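Local coordinates for possible translation initiation inhibitor (PDB 3LME), which is of unproven function but belongs to the YjgF-like family of small trimeric alpha-beta proteins, at residues K43-G47 / D48-I52; R87-V90 / N91-K95. The protein carries 1 engineered substitution. All blocks are in the same frame, centred on the assembly; numbering follows the deposited sequence.

Interaction 1 of 2, residues K43-G47 / D48-I52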
ATOM      1  N   LYS A  43      21.734  -8.898   9.305  1.00 51.53           N
ATOM      2  CA  LYS A  43      21.763 -10.039   8.420  1.00 52.05           C
ATOM      3  C   LYS A  43      20.476 -10.892   8.472  1.00 51.92           C
ATOM      4  O   LYS A  43      19.773 -10.958   9.499  1.00 51.45           O
ATOM      5  CB  LYS A  43      22.996 -10.900   8.720  1.00 52.61           C
ATOM      6  CG  LYS A  43      24.334 -10.216   8.421  1.00 54.95           C
ATOM      7  CD  LYS A  43      24.708 -10.185   6.929  1.00 58.58           C
ATOM      8  CE  LYS A  43      25.407  -8.849   6.565  1.00 61.94           C
ATOM      9  NZ  LYS A  43      25.501  -8.606   5.075  1.00 64.29           N
ATOM     10  N   MET A  44      20.177 -11.526   7.335  1.00 51.53           N
ATOM     11  CA  MET A  44      18.962 -12.297   7.169  1.00 51.07           C
ATOM     12  C   MET A  44      19.098 -13.614   7.886  1.00 50.84           C
ATOM     13  O   MET A  44      20.146 -14.216   7.915  1.00 50.96           O
ATOM     14  CB  MET A  44      18.663 -12.540   5.687  1.00 51.32           C
ATOM     15  CG  MET A  44      18.168 -11.297   4.901  1.00 51.96           C
ATOM     16  SD  MET A  44      17.956 -11.600   3.110  1.00 51.89           S
ATOM     17  CE  MET A  44      19.506 -12.400   2.627  1.00 50.58           C
ATOM     18  N   VAL A  45      18.009 -14.075   8.453  1.00 50.76           N
ATOM     19  CA  VAL A  45      18.033 -15.260   9.269  1.00 50.61           C
ATOM     20  C   VAL A  45      17.875 -16.504   8.372  1.00 51.36           C
ATOM     21  O   VAL A  45      17.333 -16.407   7.265  1.00 52.39           O
ATOM     22  CB  VAL A  45      16.936 -15.104  10.347  1.00 50.24           C
ATOM     23  CG1 VAL A  45      16.279 -16.411  10.686  1.00 50.58           C
ATOM     24  CG2 VAL A  45      17.503 -14.374  11.575  1.00 48.04           C
ATOM     25  N   ASP A  46      18.352 -17.662   8.819  1.00 51.38           N
ATOM     26  CA  ASP A  46      18.239 -18.866   8.005  1.00 51.43           C
ATOM     27  C   ASP A  46      16.882 -19.473   8.222  1.00 51.10           C
ATOM     28  O   ASP A  46      16.283 -19.255   9.271  1.00 51.44           O
ATOM     29  CB  ASP A  46      19.311 -19.887   8.373  1.00 51.75           C
ATOM     30  CG  ASP A  46      20.706 -19.484   7.902  1.00 54.13           C
ATOM     31  OD1 ASP A  46      20.849 -18.469   7.193  1.00 55.91           O
ATOM     32  OD2 ASP A  46      21.684 -20.191   8.241  1.00 59.25           O
ATOM     33  N   GLY A  47      16.418 -20.252   7.239  1.00 50.60           N
ATOM     34  CA  GLY A  47      15.175 -21.011   7.333  1.00 49.28           C
ATOM     35  C   GLY A  47      13.982 -20.210   6.851  1.00 49.27           C
ATOM     36  O   GLY A  47      13.741 -19.092   7.309  1.00 48.91           O
ATOM     37  N   ASP A  48      13.243 -20.790   5.912  1.00 49.11           N
ATOM     38  CA  ASP A  48      12.031 -20.204   5.385  1.00 49.02           C
ATOM     39  C   ASP A  48      11.144 -19.632   6.483  1.00 49.13           C
ATOM     40  O   ASP A  48      10.783 -18.463   6.460  1.00 50.05           O
ATOM     41  CB  ASP A  48      11.233 -21.281   4.670  1.00 49.61           C
ATOM     42  CG  ASP A  48      11.712 -21.554   3.252  1.00 50.67           C
ATOM     43  OD1 ASP A  48      12.665 -20.889   2.797  1.00 52.22           O
ATOM     44  OD2 ASP A  48      11.117 -22.450   2.590  1.00 51.23           O
ATOM     45  N   GLU A  49      10.761 -20.467   7.432  1.00 48.59           N
ATOM     46  CA  GLU A  49       9.794 -20.080   8.435  1.00 48.36           C
ATOM     47  C   GLU A  49      10.393 -19.140   9.511  1.00 48.30           C
ATOM     48  O   GLU A  49       9.758 -18.195   9.968  1.00 48.36           O
ATOM     49  CB  GLU A  49       9.223 -21.352   9.025  1.00 48.15           C
ATOM     50  CG  GLU A  49       8.234 -21.174  10.121  1.00 50.50           C
ATOM     51  CD  GLU A  49       7.651 -22.508  10.531  1.00 54.52           C
ATOM     52  OE1 GLU A  49       7.444 -23.358   9.620  1.00 54.23           O
ATOM     53  OE2 GLU A  49       7.404 -22.703  11.752  1.00 54.18           O
ATOM     54  N   ALA A  50      11.638 -19.396   9.895  1.00 48.31           N
ATOM     55  CA  ALA A  50      12.356 -18.532  10.803  1.00 47.12           C
ATOM     56  C   ALA A  50      12.415 -17.155  10.187  1.00 47.02           C
ATOM     57  O   ALA A  50      12.257 -16.171  10.891  1.00 48.10           O
ATOM     58  CB  ALA A  50      13.747 -19.074  11.063  1.00 46.43           C
ATOM     59  N   ARG A  51      12.610 -17.078   8.870  1.00 46.82           N
ATOM     60  CA  ARG A  51      12.734 -15.793   8.167  1.00 46.26           C
ATOM     61  C   ARG A  51      11.471 -14.969   8.233  1.00 45.50           C
ATOM     62  O   ARG A  51      11.504 -13.790   8.551  1.00 45.45           O
ATOM     63  CB  ARG A  51      13.062 -16.028   6.715  1.00 46.51           C
ATOM     64  CG  ARG A  51      13.516 -14.803   6.010  1.00 50.01           C
ATOM     65  CD  ARG A  51      15.009 -14.574   6.191  1.00 57.43           C
ATOM     66  NE  ARG A  51      15.571 -14.182   4.908  1.00 64.57           N
ATOM     67  CZ  ARG A  51      16.209 -15.012   4.083  1.00 66.52           C
ATOM     68  NH1 ARG A  51      16.662 -14.553   2.917  1.00 68.30           N
ATOM     69  NH2 ARG A  51      16.421 -16.278   4.433  1.00 65.02           N
ATOM     70  N   ILE A  52      10.355 -15.613   7.928  1.00 44.87           N
ATOM     71  CA  ILE A  52       9.076 -14.976   7.946  1.00 44.24           C
ATOM     72  C   ILE A  52       8.611 -14.634   9.357  1.00 44.80           C
ATOM     73  O   ILE A  52       8.115 -13.502   9.580  1.00 45.48           O
ATOM     74  CB  ILE A  52       8.058 -15.820   7.204  1.00 44.22           C
ATOM     75  CG1 ILE A  52       8.238 -15.601   5.702  1.00 43.05           C
ATOM     76  CG2 ILE A  52       6.639 -15.434   7.620  1.00 43.54           C
ATOM     77  CD1 ILE A  52       7.712 -16.704   4.872  1.00 43.40           C
TER

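Interaction 2 of 2, residues R87-V90 / N91-K95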
ATOM      1  N   ARG A  87       3.116 -18.443   0.605  1.00 53.08           N
ATOM      2  CA  ARG A  87       1.817 -18.124   1.131  1.00 52.46           C
ATOM      3  C   ARG A  87       1.483 -19.086   2.281  1.00 51.61           C
ATOM      4  O   ARG A  87       1.054 -18.640   3.335  1.00 51.42           O
ATOM      5  CB  ARG A  87       0.752 -18.135   0.043  1.00 52.50           C
ATOM      6  CG  ARG A  87      -0.385 -17.206   0.345  1.00 54.39           C
ATOM      7  CD  ARG A  87      -1.688 -17.736  -0.141  1.00 58.94           C
ATOM      8  NE  ARG A  87      -1.999 -19.071   0.421  1.00 63.99           N
ATOM      9  CZ  ARG A  87      -2.068 -20.212  -0.289  1.00 63.64           C
ATOM     10  NH1 ARG A  87      -2.378 -21.362   0.317  1.00 61.77           N
ATOM     11  NH2 ARG A  87      -1.842 -20.202  -1.607  1.00 61.07           N
ATOM     12  N   PRO A  88       1.705 -20.404   2.095  1.00 50.78           N
ATOM     13  CA  PRO A  88       1.425 -21.320   3.213  1.00 50.25           C
ATOM     14  C   PRO A  88       2.296 -21.071   4.467  1.00 49.68           C
ATOM     15  O   PRO A  88       1.873 -21.372   5.601  1.00 49.46           O
ATOM     16  CB  PRO A  88       1.721 -22.716   2.632  1.00 49.99           C
ATOM     17  CG  PRO A  88       2.352 -22.478   1.296  1.00 50.32           C
ATOM     18  CD  PRO A  88       1.956 -21.128   0.838  1.00 50.63           C
ATOM     19  N   VAL A  89       3.494 -20.535   4.263  1.00 48.42           N
ATOM     20  CA  VAL A  89       4.370 -20.269   5.374  1.00 47.35           C
ATOM     21  C   VAL A  89       3.811 -19.065   6.133  1.00 47.00           C
ATOM     22  O   VAL A  89       3.620 -19.132   7.357  1.00 47.92           O
ATOM     23  CB  VAL A  89       5.835 -20.047   4.924  1.00 47.89           C
ATOM     24  CG1 VAL A  89       6.735 -19.858   6.132  1.00 46.11           C
ATOM     25  CG2 VAL A  89       6.341 -21.227   4.031  1.00 46.66           C
ATOM     26  N   VAL A  90       3.509 -17.988   5.410  1.00 45.27           N
ATOM     27  CA  VAL A  90       2.850 -16.813   5.989  1.00 43.84           C
ATOM     28  C   VAL A  90       1.573 -17.219   6.750  1.00 43.80           C
ATOM     29  O   VAL A  90       1.298 -16.754   7.859  1.00 43.40           O
ATOM     30  CB  VAL A  90       2.538 -15.762   4.881  1.00 43.61           C
ATOM     31  CG1 VAL A  90       1.740 -14.603   5.424  1.00 43.44           C
ATOM     32  CG2 VAL A  90       3.803 -15.257   4.248  1.00 41.48           C
ATOM     33  N   ASN A  91       0.794 -18.108   6.158  1.00 44.09           N
ATOM     34  CA  ASN A  91      -0.354 -18.648   6.854  1.00 44.65           C
ATOM     35  C   ASN A  91       0.057 -19.271   8.189  1.00 45.27           C
ATOM     36  O   ASN A  91      -0.433 -18.858   9.255  1.00 45.81           O
ATOM     37  CB  ASN A  91      -1.117 -19.631   5.970  1.00 44.03           C
ATOM     38  CG  ASN A  91      -1.798 -18.946   4.801  1.00 45.39           C
ATOM     39  OD1 ASN A  91      -1.974 -17.719   4.763  1.00 45.00           O
ATOM     40  ND2 ASN A  91      -2.185 -19.738   3.831  1.00 48.88           N
ATOM     41  N   LYS A  92       0.993 -20.216   8.134  1.00 45.21           N
ATOM     42  CA  LYS A  92       1.442 -20.921   9.313  1.00 45.71           C
ATOM     43  C   LYS A  92       1.967 -19.931  10.385  1.00 45.93           C
ATOM     44  O   LYS A  92       1.626 -20.023  11.574  1.00 45.94           O
ATOM     45  CB  LYS A  92       2.492 -21.942   8.878  1.00 45.89           C
ATOM     46  CG  LYS A  92       3.407 -22.443   9.928  1.00 48.15           C
ATOM     47  CD  LYS A  92       2.992 -23.816  10.456  1.00 53.61           C
ATOM     48  CE  LYS A  92       3.318 -23.932  11.979  1.00 56.35           C
ATOM     49  NZ  LYS A  92       4.407 -22.992  12.497  1.00 54.85           N
ATOM     50  N   VAL A  93       2.769 -18.960   9.970  1.00 45.47           N
ATOM     51  CA  VAL A  93       3.309 -18.022  10.940  1.00 45.24           C
ATOM     52  C   VAL A  93       2.227 -17.159  11.576  1.00 45.59           C
ATOM     53  O   VAL A  93       2.289 -16.854  12.778  1.00 45.35           O
ATOM     54  CB  VAL A  93       4.417 -17.174  10.351  1.00 45.15           C
ATOM     55  CG1 VAL A  93       4.755 -16.039  11.295  1.00 45.55           C
ATOM     56  CG2 VAL A  93       5.674 -18.067  10.081  1.00 44.80           C
ATOM     57  N   GLN A  94       1.231 -16.779  10.772  1.00 45.56           N
ATOM     58  CA  GLN A  94       0.122 -16.011  11.296  1.00 45.36           C
ATOM     59  C   GLN A  94      -0.746 -16.851  12.247  1.00 45.65           C
ATOM     60  O   GLN A  94      -1.220 -16.332  13.243  1.00 45.43           O
ATOM     61  CB  GLN A  94      -0.691 -15.367  10.182  1.00 45.31           C
ATOM     62  CG  GLN A  94      -0.099 -14.100   9.628  1.00 44.76           C
ATOM     63  CD  GLN A  94      -1.090 -13.327   8.785  1.00 45.54           C
ATOM     64  OE1 GLN A  94      -1.347 -13.663   7.626  1.00 47.39           O
ATOM     65  NE2 GLN A  94      -1.656 -12.280   9.360  1.00 45.61           N
ATOM     66  N   LYS A  95      -0.941 -18.143  11.974  1.00 46.22           N
ATOM     67  CA  LYS A  95      -1.619 -19.002  12.965  1.00 47.07           C
ATOM     68  C   LYS A  95      -0.859 -19.006  14.293  1.00 47.07           C
ATOM     69  O   LYS A  95      -1.458 -19.043  15.368  1.00 46.65           O
ATOM     70  CB  LYS A  95      -1.799 -20.438  12.471  1.00 47.21           C
ATOM     71  CG  LYS A  95      -3.146 -20.677  11.784  1.00 49.75           C
ATOM     72  CD  LYS A  95      -3.225 -22.077  11.203  1.00 53.97           C
ATOM     73  CE  LYS A  95      -4.143 -22.108   9.971  1.00 57.47           C
ATOM     74  NZ  LYS A  95      -5.596 -22.432  10.290  1.00 60.55           N
TER

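Interaction 1 of 2, residues K43-G47 / D48-I52
Arg51 reaches back from the first turn of helix 48-64 across the incoming loop, and its guanidinium slips beneath the side chain of Met44. Met44 CB lies over one face of that group, 3.4 Å above the plane and displaced toward the rim, while SD comes down beside NH1. An unbranched thioether suits this place, being slim and apolar enough to lie slantwise over a flat cation. The reach of Arg51 depends on its torsions: CG is anti to the backbone N (chi1 -166°), and bends at chi2 and chi3 then turn the chain toward the loop. There NH2 meets Val45 O at 3.0 Å in a weak, strongly bent hydrogen bond, the carbonyl approaching obliquely. The main polar hold is the salt bridge from NE to Asp118, whose loop also touches Met44; the bond to Val45 O is a weak addition to it.

In the YjgF-like fold this is where the long connection after strand 28-35 enters the first of the two main helices. Gly47 is the N-cap residue; its positive phi (89°) is a backbone shape that glycine adopts readily. Its carbonyl O accepts the N-H of Arg51 at 2.8 Å, the first i to i+4 bond of the helix. Beside this turn, Val45 sets CG1 against Ala50 CB at 3.7 Å, a small apolar contact at the surface. The methyl of Ala50 also faces Asp46 O, and a side chain this small suits a place where the loop backbone passes next to the helix.

Interaction 2 of 2, residues R87-V90 / N91-K95
Four successive i to i+4 hydrogen bonds, from Asn91 N to Arg87 O through Gln94 N to Val90 O, carry helix 83-98 through this stretch, although the N atoms of Pro88 and Val89 have no bond to the preceding turn and the helix is kinked there. It is the crossover helix of the beta-alpha-beta unit formed with strands 73-80 and 106-110. Proline has no N-H to donate, which suits the kink, while its carbonyl still accepts Lys92 N at 2.9 Å. On the side turned to helix 48-64, Val89 CG1 and Val93 CG2 stand one turn apart at 4.5 Å, branched apolar residues placed to meet Ile52.

Arg87 and Asn91 occupy another side, near the second subunit. Bends at chi2 and chi3 fold the arginine chain, and its guanidinium pairs with Asp115 of the second subunit and, through NE, with a sulfate ion probably from the crystallisation liquor. The Asn91 amide is turned 40° from the guanidinium plane, while its OD1 accepts from Arg106. Gln94 OE1 also accepts from Arg106, and the side chain runs alongside Val90. Asn91 ND2 lies at the guanidinium edge, in its plane, 3.5 Å from Arg87 NE, two donors side by side without a hydrogen bond.

Interaction 1 precedes interaction 2 along the chain, and their centres lie about 14 Å apart. The first joins the incoming loop to the start of helix 48-64, the second is part of helix 83-98, with strand 73-80 between them in sequence. The two helices meet directly here: Ile52 CD1 packs on Val89 CG1 at 3.5 Å, Ile52 CG2 approaches Val93 CG2 at 3.7 Å, and at the surface Glu49 OE2 forms a salt bridge with Lys92 NZ at 3.1 Å. An apolar seam is thus bordered by a charged pair. No other chain of the assembly touches 43-52, whereas 87-95 also faces the second subunit, linking helix packing within one chain to the trimer interface.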